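Local atomic coordinates of packaging enzyme P4 (Pseudomonas phage phi6, PDB entry 4BLO), a protein that hydrolyses nucleoside triphosphates and, as a hexameric RecA-like helicase of the virus, probably drives the packaging of RNA into the viral capsid. Residues I10-D21 and T38-M49. Sequence-based numbering, arbitrary orientation.
Sequences IDRVGIAADLLD and TVVIKTYIAAVM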
loop_
_atom_site.group_PDB
_atom_site.type_symbol
_atom_site.label_atom_id
_atom_site.label_comp_id
_atom_site.label_asym_id
_atom_site.label_seq_id
_atom_site.Cartn_x
_atom_site.Cartn_y
_atom_site.Cartn_z
ATOM N N ILE L 10 4.457 -41.126 -29.542
ATOM C CA ILE L 10 5.657 -41.089 -30.392
ATOM C C ILE L 10 5.362 -40.342 -31.713
ATOM O O ILE L 10 6.186 -39.535 -32.144
ATOM C CB ILE L 10 6.233 -42.512 -30.653
ATOM C CG1 ILE L 10 6.377 -43.320 -29.331
ATOM C CG2 ILE L 10 7.575 -42.435 -31.410
ATOM C CD1 ILE L 10 6.401 -44.820 -29.479
ATOM N N ASP L 11 4.176 -40.582 -32.313
ATOM C CA ASP L 11 3.733 -39.956 -33.562
ATOM C C ASP L 11 3.441 -38.449 -33.411
ATOM O O ASP L 11 3.468 -37.725 -34.408
ATOM C CB ASP L 11 2.484 -40.677 -34.097
ATOM C CG ASP L 11 2.718 -42.117 -34.528
ATOM O OD1 ASP L 11 3.831 -42.419 -35.020
ATOM O OD2 ASP L 11 1.784 -42.937 -34.389
ATOM N N ARG L 12 3.193 -37.988 -32.172
ATOM C CA ARG L 12 2.880 -36.590 -31.849
ATOM C C ARG L 12 4.125 -35.716 -31.655
ATOM O O ARG L 12 3.997 -34.491 -31.672
ATOM C CB ARG L 12 2.025 -36.516 -30.562
ATOM C CG ARG L 12 0.569 -36.949 -30.718
ATOM C CD ARG L 12 -0.324 -35.912 -31.385
ATOM N NE ARG L 12 -0.305 -34.638 -30.678
ATOM C CZ ARG L 12 -1.116 -33.632 -30.946
ATOM N NH1 ARG L 12 -2.048 -33.754 -31.880
ATOM N NH2 ARG L 12 -1.021 -32.503 -30.266
ATOM N N VAL L 13 5.309 -36.338 -31.432
ATOM C CA VAL L 13 6.587 -35.661 -31.143
ATOM C C VAL L 13 6.895 -34.544 -32.192
ATOM O O VAL L 13 7.155 -33.405 -31.790
ATOM C CB VAL L 13 7.766 -36.670 -30.968
ATOM C CG1 VAL L 13 9.100 -35.959 -30.753
ATOM C CG2 VAL L 13 7.502 -37.615 -29.807
ATOM N N GLY L 14 6.820 -34.865 -33.486
ATOM C CA GLY L 14 7.071 -33.914 -34.567
ATOM C C GLY L 14 6.074 -32.774 -34.551
ATOM O O GLY L 14 6.465 -31.599 -34.504
ATOM N N ILE L 15 4.765 -33.131 -34.516
ATOM C CA ILE L 15 3.605 -32.220 -34.430
ATOM C C ILE L 15 3.803 -31.212 -33.281
ATOM O O ILE L 15 3.588 -30.015 -33.468
ATOM C CB ILE L 15 2.294 -33.048 -34.262
ATOM C CG1 ILE L 15 1.952 -33.760 -35.587
ATOM C CG2 ILE L 15 1.127 -32.206 -33.702
ATOM C CD1 ILE L 15 0.734 -34.630 -35.583
ATOM N N ALA L 16 4.226 -31.710 -32.110
ATOM C CA ALA L 16 4.471 -30.918 -30.913
ATOM C C ALA L 16 5.587 -29.900 -31.156
ATOM O O ALA L 16 5.415 -28.725 -30.816
ATOM C CB ALA L 16 4.823 -31.835 -29.747
ATOM N N ALA L 17 6.699 -30.344 -31.803
ATOM C CA ALA L 17 7.855 -29.494 -32.113
ATOM C C ALA L 17 7.464 -28.378 -33.047
ATOM O O ALA L 17 7.921 -27.251 -32.873
ATOM C CB ALA L 17 8.977 -30.314 -32.721
ATOM N N ASP L 18 6.590 -28.682 -34.017
ATOM C CA ASP L 18 6.099 -27.701 -34.975
ATOM C C ASP L 18 5.225 -26.687 -34.283
ATOM O O ASP L 18 5.476 -25.497 -34.453
ATOM C CB ASP L 18 5.349 -28.379 -36.123
ATOM C CG ASP L 18 6.293 -29.100 -37.049
ATOM O OD1 ASP L 18 7.013 -28.416 -37.806
ATOM O OD2 ASP L 18 6.305 -30.352 -37.028
ATOM N N LEU L 19 4.250 -27.152 -33.455
ATOM C CA LEU L 19 3.340 -26.279 -32.711
ATOM C C LEU L 19 4.111 -25.255 -31.887
ATOM O O LEU L 19 3.739 -24.079 -31.867
ATOM C CB LEU L 19 2.417 -27.089 -31.787
ATOM C CG LEU L 19 1.275 -27.886 -32.428
ATOM C CD1 LEU L 19 0.820 -28.997 -31.509
ATOM C CD2 LEU L 19 0.087 -26.987 -32.792
ATOM N N LEU L 20 5.202 -25.703 -31.244
ATOM C CA LEU L 20 6.059 -24.875 -30.402
ATOM C C LEU L 20 6.842 -23.831 -31.221
ATOM O O LEU L 20 6.908 -22.666 -30.811
ATOM C CB LEU L 20 7.017 -25.757 -29.578
ATOM C CG LEU L 20 6.394 -26.559 -28.428
ATOM C CD1 LEU L 20 7.255 -27.726 -28.054
ATOM C CD2 LEU L 20 6.142 -25.692 -27.205
ATOM N N ASP L 21 7.396 -24.236 -32.382
ATOM C CA ASP L 21 8.180 -23.363 -33.263
ATOM C C ASP L 21 7.311 -22.383 -34.049
ATOM O O ASP L 21 7.757 -21.271 -34.334
ATOM C CB ASP L 21 9.007 -24.209 -34.250
ATOM C CG ASP L 21 10.115 -25.035 -33.620
ATOM O OD1 ASP L 21 10.202 -25.070 -32.372
ATOM O OD2 ASP L 21 10.885 -25.662 -34.377
ATOM N N THR L 38 10.752 -22.015 -25.921
ATOM C CA THR L 38 10.140 -23.182 -26.536
ATOM C C THR L 38 11.140 -24.358 -26.585
ATOM O O THR L 38 10.735 -25.495 -26.333
ATOM C CB THR L 38 9.613 -22.726 -27.916
ATOM O OG1 THR L 38 8.216 -22.486 -27.807
ATOM C CG2 THR L 38 9.915 -23.687 -29.068
ATOM N N VAL L 39 12.432 -24.068 -26.883
ATOM C CA VAL L 39 13.542 -25.025 -27.036
ATOM C C VAL L 39 13.611 -25.984 -25.838
ATOM O O VAL L 39 13.722 -27.194 -26.032
ATOM C CB VAL L 39 14.894 -24.290 -27.248
ATOM C CG1 VAL L 39 16.051 -25.269 -27.422
ATOM C CG2 VAL L 39 14.818 -23.339 -28.437
ATOM N N VAL L 40 13.506 -25.438 -24.616
ATOM C CA VAL L 40 13.555 -26.174 -23.347
ATOM C C VAL L 40 12.466 -27.277 -23.330
ATOM O O VAL L 40 12.781 -28.414 -22.966
ATOM C CB VAL L 40 13.433 -25.196 -22.136
ATOM C CG1 VAL L 40 13.538 -25.925 -20.802
ATOM C CG2 VAL L 40 14.488 -24.098 -22.214
ATOM N N ILE L 41 11.218 -26.949 -23.770
ATOM C CA ILE L 41 10.079 -27.886 -23.816
ATOM C C ILE L 41 10.403 -29.016 -24.809
ATOM O O ILE L 41 10.203 -30.193 -24.479
ATOM C CB ILE L 41 8.728 -27.178 -24.135
ATOM C CG1 ILE L 41 8.445 -26.018 -23.144
ATOM C CG2 ILE L 41 7.572 -28.172 -24.117
ATOM C CD1 ILE L 41 7.762 -24.846 -23.741
ATOM N N LYS L 42 10.950 -28.656 -25.996
ATOM C CA LYS L 42 11.355 -29.623 -27.029
ATOM C C LYS L 42 12.423 -30.583 -26.480
ATOM O O LYS L 42 12.303 -31.797 -26.647
ATOM C CB LYS L 42 11.884 -28.913 -28.289
ATOM C CG LYS L 42 10.845 -28.119 -29.078
ATOM C CD LYS L 42 11.311 -27.782 -30.503
ATOM C CE LYS L 42 12.403 -26.735 -30.563
ATOM N NZ LYS L 42 12.806 -26.450 -31.963
ATOM N N THR L 43 13.434 -30.022 -25.785
ATOM C CA THR L 43 14.543 -30.748 -25.164
ATOM C C THR L 43 14.002 -31.736 -24.124
ATOM O O THR L 43 14.480 -32.872 -24.057
ATOM C CB THR L 43 15.554 -29.758 -24.554
ATOM O OG1 THR L 43 15.852 -28.733 -25.511
ATOM C CG2 THR L 43 16.846 -30.439 -24.123
ATOM N N TYR L 44 12.984 -31.308 -23.343
ATOM C CA TYR L 44 12.325 -32.140 -22.334
ATOM C C TYR L 44 11.628 -33.326 -23.006
ATOM O O TYR L 44 11.829 -34.450 -22.559
ATOM C CB TYR L 44 11.327 -31.315 -21.504
ATOM C CG TYR L 44 10.563 -32.121 -20.474
ATOM C CD1 TYR L 44 11.163 -32.512 -19.279
ATOM C CD2 TYR L 44 9.221 -32.442 -20.666
ATOM C CE1 TYR L 44 10.465 -33.255 -18.327
ATOM C CE2 TYR L 44 8.507 -33.177 -19.715
ATOM C CZ TYR L 44 9.135 -33.585 -18.547
ATOM O OH TYR L 44 8.438 -34.303 -17.600
ATOM N N ILE L 45 10.848 -33.079 -24.092
ATOM C CA ILE L 45 10.126 -34.117 -24.846
ATOM C C ILE L 45 11.126 -35.191 -25.328
ATOM O O ILE L 45 10.903 -36.378 -25.071
ATOM C CB ILE L 45 9.285 -33.519 -26.016
ATOM C CG1 ILE L 45 8.114 -32.667 -25.474
ATOM C CG2 ILE L 45 8.764 -34.623 -26.962
ATOM C CD1 ILE L 45 7.549 -31.636 -26.446
ATOM N N ALA L 46 12.247 -34.760 -25.956
ATOM C CA ALA L 46 13.323 -35.631 -26.450
ATOM C C ALA L 46 13.923 -36.509 -25.330
ATOM O O ALA L 46 14.148 -37.699 -25.541
ATOM C CB ALA L 46 14.412 -34.788 -27.092
ATOM N N ALA L 47 14.137 -35.924 -24.138
ATOM C CA ALA L 47 14.681 -36.609 -22.967
ATOM C C ALA L 47 13.707 -37.671 -22.430
ATOM O O ALA L 47 14.155 -38.761 -22.047
ATOM C CB ALA L 47 15.011 -35.601 -21.875
ATOM N N VAL L 48 12.385 -37.357 -22.422
ATOM C CA VAL L 48 11.307 -38.239 -21.953
ATOM C C VAL L 48 11.200 -39.446 -22.896
ATOM O O VAL L 48 11.179 -40.588 -22.418
ATOM C CB VAL L 48 9.956 -37.482 -21.811
ATOM C CG1 VAL L 48 8.776 -38.438 -21.651
ATOM C CG2 VAL L 48 10.005 -36.509 -20.644
ATOM N N MET L 49 11.177 -39.187 -24.223
ATOM C CA MET L 49 11.083 -40.228 -25.248
ATOM C C MET L 49 12.294 -41.164 -25.214
ATOM O O MET L 49 12.121 -42.377 -25.367
ATOM C CB MET L 49 10.928 -39.617 -26.656
ATOM C CG MET L 49 9.671 -38.752 -26.848
ATOM S SD MET L 49 8.122 -39.459 -26.241
ATOM C CE MET L 49 7.782 -40.565 -27.512
#
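Leu20 enters helix 38-49 as a knob in a hole formed by Thr38, Ile41, Lys42 and Ile45, and the contact is most closely packed around it. Leu20 CD2 lies 3.9 Å from Ile41 CD1, while Leu20 CD1 rests on Lys42 CG, in the aliphatic part of the lysine, and also meets Ile41 CG2. Thr38 closes this end twice over, its CG2 against Leu20 CB at 3.6 Å and its hydroxyl OG1 donating to Leu20 O at 3.3 Å. The donor stands well above the carbonyl plane, 52° out of it, rather than along a lone pair.

The more open flank carries the charge. A bend at chi3 (-71°) turns the end of Lys42 toward Asp21, and the ammonium NZ forms a salt bridge to the syn lone pair of OD1 of Asp21 at 3.0 Å, with a weak second bond to OD2. On the way, Lys42 CD passes over the methyl of Ala17. Toward the other end the backbones draw apart, to 7.5 Å between Ile10 CA and Met49 CA, and longer apolar side chains bridge the gap. Val13 meets Ile45 CG2 with CG1 and Met49 with CG2, and the twice-bent Met49 chain brings CE within 3.6 Å of CG1 of the exposed Ile10.

Segments 10-21 and 38-49 run antiparallel at 172°, their axes approaching to 9.8 Å, and are joined through the small antiparallel strand pair 26-27 and 34-35. Helix 167-179 packs against both helices, its Ile175 on Leu20 and its Ile172 on Tyr44, while helix 66-69 packs against Tyr44 and Val48 on the side of helix 38-54.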